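Local coordinates for aldehyde dehydrogenase family protein (Pseudomonas syringae pv. tomato, PDB 6X9L) that acts as a long-chain aliphatic aldehyde dehydrogenase that uses NAD+ as cofactor, captured here with NAD+ and octanal bound, at residues His86-Ile89 and Ile90-Lys93; Phe194-Leu197 and Val198-Ala201; Arg363-Gly366 and His367-Gly370. The protein carries 1 engineered substitution. One frame throughout, in Å; residues are numbered along the deposited sequence.

In the fold
The three contacts compare local side-chain pairing in helices with that in a surface loop. Contacts 1 and 2 are both partly buried: contact 1 spans the C-terminal end of helix 75-91 and the start of the next helix, contact 2 lies on helix 188-201. Helices 75-91 and 188-201 pack together, the two contact centres about 10 Å apart; Leu-88 and Ile-89 meet Leu-197, and Arg-92 bridges to Asp-200. Each combines i to i+4 backbone bonds with an aliphatic branch over an aromatic face, but only contact 2 adds a side-chain amide-carboxylate bond. Contact 3, at the surface and with nearest atoms about 23 Å from contact 1, relies on a beta turn and on side chains bonded to backbone groups.

Contact 1 of 3, residues His86-Ile89 and Ile90-Lys93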
loop_
_atom_site.group_PDB
_atom_site.type_symbol
_atom_site.label_atom_id
_atom_site.label_comp_id
_atom_site.label_asym_id
_atom_site.label_seq_id
_atom_site.Cartn_x
_atom_site.Cartn_y
_atom_site.Cartn_z
ATOM N N HIS A 86 -26.439 -9.245 -6.595
ATOM C CA HIS A 86 -26.905 -7.999 -7.206
ATOM C C HIS A 86 -28.406 -8.032 -7.490
ATOM O O HIS A 86 -29.106 -7.028 -7.291
ATOM C CB HIS A 86 -26.135 -7.706 -8.495
ATOM C CG HIS A 86 -26.629 -6.500 -9.239
ATOM N ND1 HIS A 86 -27.506 -6.585 -10.300
ATOM C CD2 HIS A 86 -26.361 -5.181 -9.081
ATOM C CE1 HIS A 86 -27.763 -5.370 -10.756
ATOM N NE2 HIS A 86 -27.083 -4.499 -10.030
ATOM N N GLU A 87 -28.918 -9.163 -7.986
ATOM C CA GLU A 87 -30.360 -9.278 -8.189
ATOM C C GLU A 87 -31.110 -9.045 -6.887
ATOM O O GLU A 87 -32.145 -8.366 -6.870
ATOM C CB GLU A 87 -30.714 -10.651 -8.748
ATOM C CG GLU A 87 -30.138 -10.963 -10.103
ATOM C CD GLU A 87 -30.273 -12.438 -10.444
ATOM O OE1 GLU A 87 -31.069 -13.129 -9.777
ATOM O OE2 GLU A 87 -29.570 -12.911 -11.366
ATOM N N LEU A 88 -30.598 -9.596 -5.784
ATOM C CA LEU A 88 -31.317 -9.525 -4.520
ATOM C C LEU A 88 -31.316 -8.105 -3.963
ATOM O O LEU A 88 -32.311 -7.652 -3.385
ATOM C CB LEU A 88 -30.702 -10.513 -3.531
ATOM C CG LEU A 88 -31.530 -11.756 -3.187
ATOM C CD1 LEU A 88 -32.487 -12.121 -4.323
ATOM C CD2 LEU A 88 -30.612 -12.923 -2.861
ATOM N N ILE A 89 -30.210 -7.384 -4.136
ATOM C CA ILE A 89 -30.184 -5.977 -3.760
ATOM C C ILE A 89 -31.293 -5.221 -4.488
ATOM O O ILE A 89 -32.035 -4.441 -3.878
ATOM C CB ILE A 89 -28.792 -5.383 -4.046
ATOM C CG1 ILE A 89 -27.772 -5.927 -3.058
ATOM C CG2 ILE A 89 -28.801 -3.847 -4.020
ATOM C CD1 ILE A 89 -26.341 -5.570 -3.421
ATOM N N ILE A 90 -31.435 -5.464 -5.801
ATOM C CA ILE A 90 -32.428 -4.763 -6.615
ATOM C C ILE A 90 -33.833 -5.155 -6.194
ATOM O O ILE A 90 -34.765 -4.342 -6.248
ATOM C CB ILE A 90 -32.203 -5.056 -8.111
ATOM C CG1 ILE A 90 -30.839 -4.528 -8.568
ATOM C CG2 ILE A 90 -33.326 -4.449 -8.941
ATOM C CD1 ILE A 90 -30.782 -3.041 -8.726
ATOM N N GLU A 91 -34.007 -6.418 -5.794
ATOM C CA GLU A 91 -35.304 -6.932 -5.358
ATOM C C GLU A 91 -35.699 -6.371 -3.996
ATOM O O GLU A 91 -36.872 -6.066 -3.753
ATOM C CB GLU A 91 -35.249 -8.456 -5.288
ATOM C CG GLU A 91 -35.994 -9.208 -6.358
ATOM C CD GLU A 91 -35.869 -10.703 -6.143
ATOM O OE1 GLU A 91 -35.351 -11.403 -7.040
ATOM O OE2 GLU A 91 -36.263 -11.173 -5.054
ATOM N N ARG A 92 -34.737 -6.259 -3.083
ATOM C CA ARG A 92 -35.003 -5.797 -1.729
ATOM C C ARG A 92 -34.613 -4.338 -1.535
ATOM O O ARG A 92 -34.353 -3.917 -0.404
ATOM C CB ARG A 92 -34.279 -6.690 -0.717
ATOM C CG ARG A 92 -34.638 -8.156 -0.836
ATOM C CD ARG A 92 -33.757 -9.024 0.039
ATOM N NE ARG A 92 -33.965 -10.446 -0.227
ATOM C CZ ARG A 92 -33.419 -11.428 0.486
ATOM N NH1 ARG A 92 -32.631 -11.157 1.520
ATOM N NH2 ARG A 92 -33.666 -12.687 0.177
ATOM N N LYS A 93 -34.579 -3.559 -2.617
ATOM C CA LYS A 93 -34.039 -2.207 -2.531
ATOM C C LYS A 93 -34.890 -1.313 -1.631
ATOM O O LYS A 93 -34.352 -0.502 -0.861
ATOM C CB LYS A 93 -33.920 -1.611 -3.935
ATOM C CG LYS A 93 -35.209 -1.647 -4.722
ATOM C CD LYS A 93 -35.260 -0.510 -5.696
ATOM C CE LYS A 93 -36.291 -0.760 -6.757
ATOM N NZ LYS A 93 -35.983 0.113 -7.908
#
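Ile-90 lies one helical turn beyond His-86 and meets it twice. Its backbone N donates to His-86 O at 3.2 Å, and its CG1 sits over one face of the imidazole, 4.1 Å from the ring centroid and 23° off the normal, a CH-pi contact. The histidine contributes to the fit by swinging CG away from its own backbone N (chi1 175°), while CG1 of Ile-90 stays beside N, so that ring and branch meet on the same flank. The carbon lies offset toward the rim that carries CE1 and NE2.

Glu-91 repeats the backbone pattern, its N reaching Glu-87 O at 2.9 Å. Its extended side chain carries the carboxylate past the methyl CD1 of Leu-88, 4.0 Å from OE2. Glu-87 OE1 and Glu-91 OE1 are 5.4 Å apart. Arg-84, salt-bridged to Glu-87 and in a long, weak ion pair with Glu-91, probably eases any repulsion between them.

At Arg-92 the chain leaves helical geometry, although its N still bonds to Leu-88 O at 2.8 Å. The extended arginine runs alongside Leu-88, pointing the same way, and Leu-88 CG lies over one guanidinium face, 3.7 Å above the plane and offset toward its rim. The far end is fixed by a salt bridge from NH2 to Asp-200. Arg-92 also holds the N-cap position of the next helix, which Lys-93 begins; Lys-93 CB rests 3.4 Å from Ile-89 O.

Helix 75-91 thus ends between two partners. His-86 and Ile-89 pack on helix 117-129, whereas Leu-88 and Ile-89 pack on helix 188-201, and helix 93-104 follows directly.

Contact 2 of 3, residues Phe194-Leu197 and Val198-Ala201; sequences FAQL and VHDA
The apolar part of this helical turn is carried by Phe-194 and Val-198. Methyl CG1 of Val-198 stands over one face of the phenyl ring in a CH-pi contact, 3.9 Å from the centroid and offset toward CZ, which it approaches to 3.5 Å. The ring is brought there by the first torsion of Phe-194, which sets CG opposite the backbone N. Phe-208 meets the same ring edge-to-face, and Leu-162, Ile-165 and Val-169 of helix 161-174 also touch it.

Two residues further along, with the same spacing of four, Gln-196 and Asp-200 form the polar pair. Gln-196 NE2 donates to Asp-200 OD1 at 3.2 Å, a bent bond of 140°. The acceptor lies in the plane of the amide, yet the donor approaches from above the carboxylate, 46° out of its plane, and the two planes are 44° apart. A bend at chi2 turns the glutamine toward its partner. Each group is also held from outside: Gln-196 OE1 by Trp-25 NE1, and Asp-200 OD2 by Arg-92. His-199 leans by CD2 toward Gln-196 NE2, 3.6 Å away, and its ND1 bonds to Tyr-20 OH.

Backbone bonds frame all of this in regular i to i+4 order. Val-198 N to Phe-194 O measures 3.0 Å, and Asp-200 N to Gln-196 O measures 2.9 Å, with His-199 and Ala-201 following the same rule.

Helix 188-201 is the crossover of a beta-alpha-beta unit between parallel strands 178-182 and 208-210, the Rossmann-like architecture of the NAD-binding domain in aldehyde dehydrogenases.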
loop_
_atom_site.group_PDB
_atom_site.type_symbol
_atom_site.label_atom_id
_atom_site.label_comp_id
_atom_site.label_asym_id
_atom_site.label_seq_id
_atom_site.Cartn_x
_atom_site.Cartn_y
_atom_site.Cartn_z
ATOM N N PHE A 194 -28.060 -6.707 4.690
ATOM C CA PHE A 194 -27.107 -7.117 3.663
ATOM C C PHE A 194 -26.542 -8.512 3.927
ATOM O O PHE A 194 -26.390 -9.310 2.994
ATOM C CB PHE A 194 -25.974 -6.101 3.572
ATOM C CG PHE A 194 -24.864 -6.531 2.668
ATOM C CD1 PHE A 194 -24.998 -6.433 1.290
ATOM C CD2 PHE A 194 -23.694 -7.055 3.194
ATOM C CE1 PHE A 194 -23.979 -6.829 0.466
ATOM C CE2 PHE A 194 -22.669 -7.457 2.374
ATOM C CZ PHE A 194 -22.802 -7.345 1.014
ATOM N N ALA A 195 -26.201 -8.817 5.182
ATOM C CA ALA A 195 -25.718 -10.156 5.514
ATOM C C ALA A 195 -26.769 -11.205 5.174
ATOM O O ALA A 195 -26.466 -12.225 4.540
ATOM C CB ALA A 195 -25.339 -10.238 6.992
ATOM N N GLN A 196 -28.022 -10.961 5.584
ATOM C CA GLN A 196 -29.119 -11.849 5.214
ATOM C C GLN A 196 -29.182 -12.033 3.707
ATOM O O GLN A 196 -29.481 -13.128 3.217
ATOM C CB GLN A 196 -30.439 -11.280 5.721
ATOM C CG GLN A 196 -31.597 -12.239 5.584
ATOM C CD GLN A 196 -31.317 -13.540 6.291
ATOM O OE1 GLN A 196 -31.065 -13.556 7.504
ATOM N NE2 GLN A 196 -31.333 -14.645 5.536
ATOM N N LEU A 197 -28.885 -10.960 2.965
ATOM C CA LEU A 197 -28.990 -10.956 1.511
ATOM C C LEU A 197 -27.929 -11.843 0.863
ATOM O O LEU A 197 -28.235 -12.607 -0.063
ATOM C CB LEU A 197 -28.883 -9.515 0.993
ATOM C CG LEU A 197 -29.102 -9.271 -0.502
ATOM C CD1 LEU A 197 -29.854 -7.966 -0.718
ATOM C CD2 LEU A 197 -27.781 -9.255 -1.235
ATOM N N VAL A 198 -26.664 -11.731 1.300
ATOM C CA VAL A 198 -25.648 -12.627 0.739
ATOM C C VAL A 198 -25.930 -14.068 1.156
ATOM O O VAL A 198 -25.672 -15.001 0.389
ATOM C CB VAL A 198 -24.202 -12.206 1.106
ATOM C CG1 VAL A 198 -23.955 -10.689 0.839
ATOM C CG2 VAL A 198 -23.850 -12.588 2.531
ATOM N N HIS A 199 -26.483 -14.284 2.348
ATOM C CA HIS A 199 -26.888 -15.635 2.725
ATOM C C HIS A 199 -27.896 -16.200 1.730
ATOM O O HIS A 199 -27.706 -17.296 1.182
ATOM C CB HIS A 199 -27.484 -15.642 4.129
ATOM C CG HIS A 199 -27.983 -16.987 4.550
ATOM N ND1 HIS A 199 -27.133 -18.012 4.907
ATOM C CD2 HIS A 199 -29.239 -17.487 4.640
ATOM C CE1 HIS A 199 -27.843 -19.082 5.216
ATOM N NE2 HIS A 199 -29.123 -18.791 5.058
ATOM N N ASP A 200 -28.982 -15.458 1.492
ATOM C CA ASP A 200 -30.017 -15.884 0.559
ATOM C C ASP A 200 -29.489 -16.001 -0.868
ATOM O O ASP A 200 -29.978 -16.826 -1.646
ATOM C CB ASP A 200 -31.189 -14.906 0.627
ATOM C CG ASP A 200 -31.935 -14.974 1.952
ATOM O OD1 ASP A 200 -31.805 -15.990 2.667
ATOM O OD2 ASP A 200 -32.669 -14.020 2.280
ATOM N N ALA A 201 -28.482 -15.206 -1.228
ATOM C CA ALA A 201 -27.923 -15.251 -2.573
ATOM C C ALA A 201 -27.091 -16.503 -2.835
ATOM O O ALA A 201 -26.793 -16.788 -4.000
ATOM C CB ALA A 201 -27.079 -13.993 -2.826
#

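Contact 3 of 3, residues Arg363-Gly366 and His367-Gly370; sequences RVQG and HEQG
His-367 packs against Gly-366 at a type II turn from Val-364 to His-367, the tight part of the contact. His-367 N bonds to Val-364 O at 3.0 Å, and Gly-366 sits at the turn's third position with positive phi, as the type requires. The imidazole of His-367 lies with one face over Gly-366 O, 3.5 Å from CG, and meets the ring of Tyr-372 with planes about 35° apart.

Arg-363 adds a polar clasp across the loop. NH1 donates to Glu-368 O at 3.1 Å, with the acceptor tilted 24° from the guanidinium plane, and Gly-370 O lies 3.2 Å from the same NH1. A bend at chi3 helps to turn the group inward. Glu-42 completes this polar cluster: its carboxylate forms a salt bridge with NH1 of Arg-363 and accepts from Gly-370 N, tying the buried glycine and the arginine to one acid.

Glu-368 is exposed yet well bonded. It folds back, bent at chi2 (75°), so that OE2 accepts from Gly-366 N at 3.1 Å on its syn side, though well out of the carboxylate plane; the bond from the same N to OE1 is weak. The loose solvent side belongs to Gln-365 and Gln-369, both exposed, their CB atoms directed away from the partner segment.

The segments belong to the connection between strands 355-358 and 376-379, antiparallel neighbours at one edge of the seven-stranded sheet; a type II turn with glycine at its third position folds the chain back within the long loop joining these strands.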
loop_
_atom_site.group_PDB
_atom_site.type_symbol
_atom_site.label_atom_id
_atom_site.label_comp_id
_atom_site.label_asym_id
_atom_site.label_seq_id
_atom_site.Cartn_x
_atom_site.Cartn_y
_atom_site.Cartn_z
ATOM N N ARG A 363 -30.626 24.079 15.859
ATOM C CA ARG A 363 -31.532 23.208 15.126
ATOM C C ARG A 363 -32.369 24.016 14.136
ATOM O O ARG A 363 -32.708 25.176 14.375
ATOM C CB ARG A 363 -32.434 22.445 16.095
ATOM C CG ARG A 363 -31.819 21.117 16.493
ATOM C CD ARG A 363 -32.343 20.563 17.790
ATOM N NE ARG A 363 -31.282 19.867 18.516
ATOM C CZ ARG A 363 -31.308 18.584 18.857
ATOM N NH1 ARG A 363 -32.354 17.833 18.552
ATOM N NH2 ARG A 363 -30.290 18.056 19.516
ATOM N N VAL A 364 -32.695 23.381 13.011
ATOM C CA VAL A 364 -33.585 23.983 12.024
ATOM C C VAL A 364 -34.957 24.224 12.634
ATOM O O VAL A 364 -35.562 23.316 13.220
ATOM C CB VAL A 364 -33.710 23.078 10.794
ATOM C CG1 VAL A 364 -34.734 23.654 9.812
ATOM C CG2 VAL A 364 -32.352 22.840 10.174
ATOM N N GLN A 365 -35.463 25.450 12.472
ATOM C CA GLN A 365 -36.719 25.843 13.098
ATOM C C GLN A 365 -37.859 24.951 12.617
ATOM O O GLN A 365 -37.984 24.670 11.423
ATOM C CB GLN A 365 -36.979 27.310 12.767
ATOM C CG GLN A 365 -38.289 27.877 13.221
ATOM C CD GLN A 365 -38.347 29.366 12.957
ATOM O OE1 GLN A 365 -38.094 29.819 11.841
ATOM N NE2 GLN A 365 -38.638 30.136 13.989
ATOM N N GLY A 366 -38.693 24.490 13.543
ATOM C CA GLY A 366 -39.782 23.596 13.190
ATOM C C GLY A 366 -39.430 22.119 13.178
ATOM O O GLY A 366 -40.331 21.279 13.012
ATOM N N HIS A 367 -38.143 21.785 13.311
ATOM C CA HIS A 367 -37.666 20.431 13.583
ATOM C C HIS A 367 -36.727 20.510 14.785
ATOM O O HIS A 367 -35.520 20.280 14.659
ATOM C CB HIS A 367 -36.963 19.834 12.381
ATOM C CG HIS A 367 -37.840 19.710 11.183
ATOM N ND1 HIS A 367 -37.905 20.682 10.203
ATOM C CD2 HIS A 367 -38.706 18.737 10.810
ATOM C CE1 HIS A 367 -38.762 20.307 9.270
ATOM N NE2 HIS A 367 -39.258 19.128 9.613
ATOM N N GLU A 368 -37.286 20.870 15.948
ATOM C CA GLU A 368 -36.477 20.944 17.157
ATOM C C GLU A 368 -36.107 19.554 17.670
ATOM O O GLU A 368 -35.021 19.373 18.232
ATOM C CB GLU A 368 -37.207 21.758 18.228
ATOM C CG GLU A 368 -37.046 23.284 18.074
ATOM C CD GLU A 368 -37.880 23.894 16.935
ATOM O OE1 GLU A 368 -38.969 23.364 16.618
ATOM O OE2 GLU A 368 -37.451 24.920 16.360
ATOM N N GLN A 369 -36.979 18.565 17.479
ATOM C CA GLN A 369 -36.616 17.172 17.720
ATOM C C GLN A 369 -35.922 16.596 16.479
ATOM O O GLN A 369 -36.450 16.706 15.366
ATOM C CB GLN A 369 -37.869 16.364 18.058
ATOM C CG GLN A 369 -37.632 15.239 19.024
ATOM C CD GLN A 369 -38.610 14.104 18.817
ATOM O OE1 GLN A 369 -39.259 14.026 17.774
ATOM N NE2 GLN A 369 -38.719 13.213 19.799
ATOM N N GLY A 370 -34.749 15.994 16.665
ATOM C CA GLY A 370 -33.968 15.497 15.550
ATOM C C GLY A 370 -32.763 16.381 15.245
ATOM O O GLY A 370 -32.786 17.607 15.421
#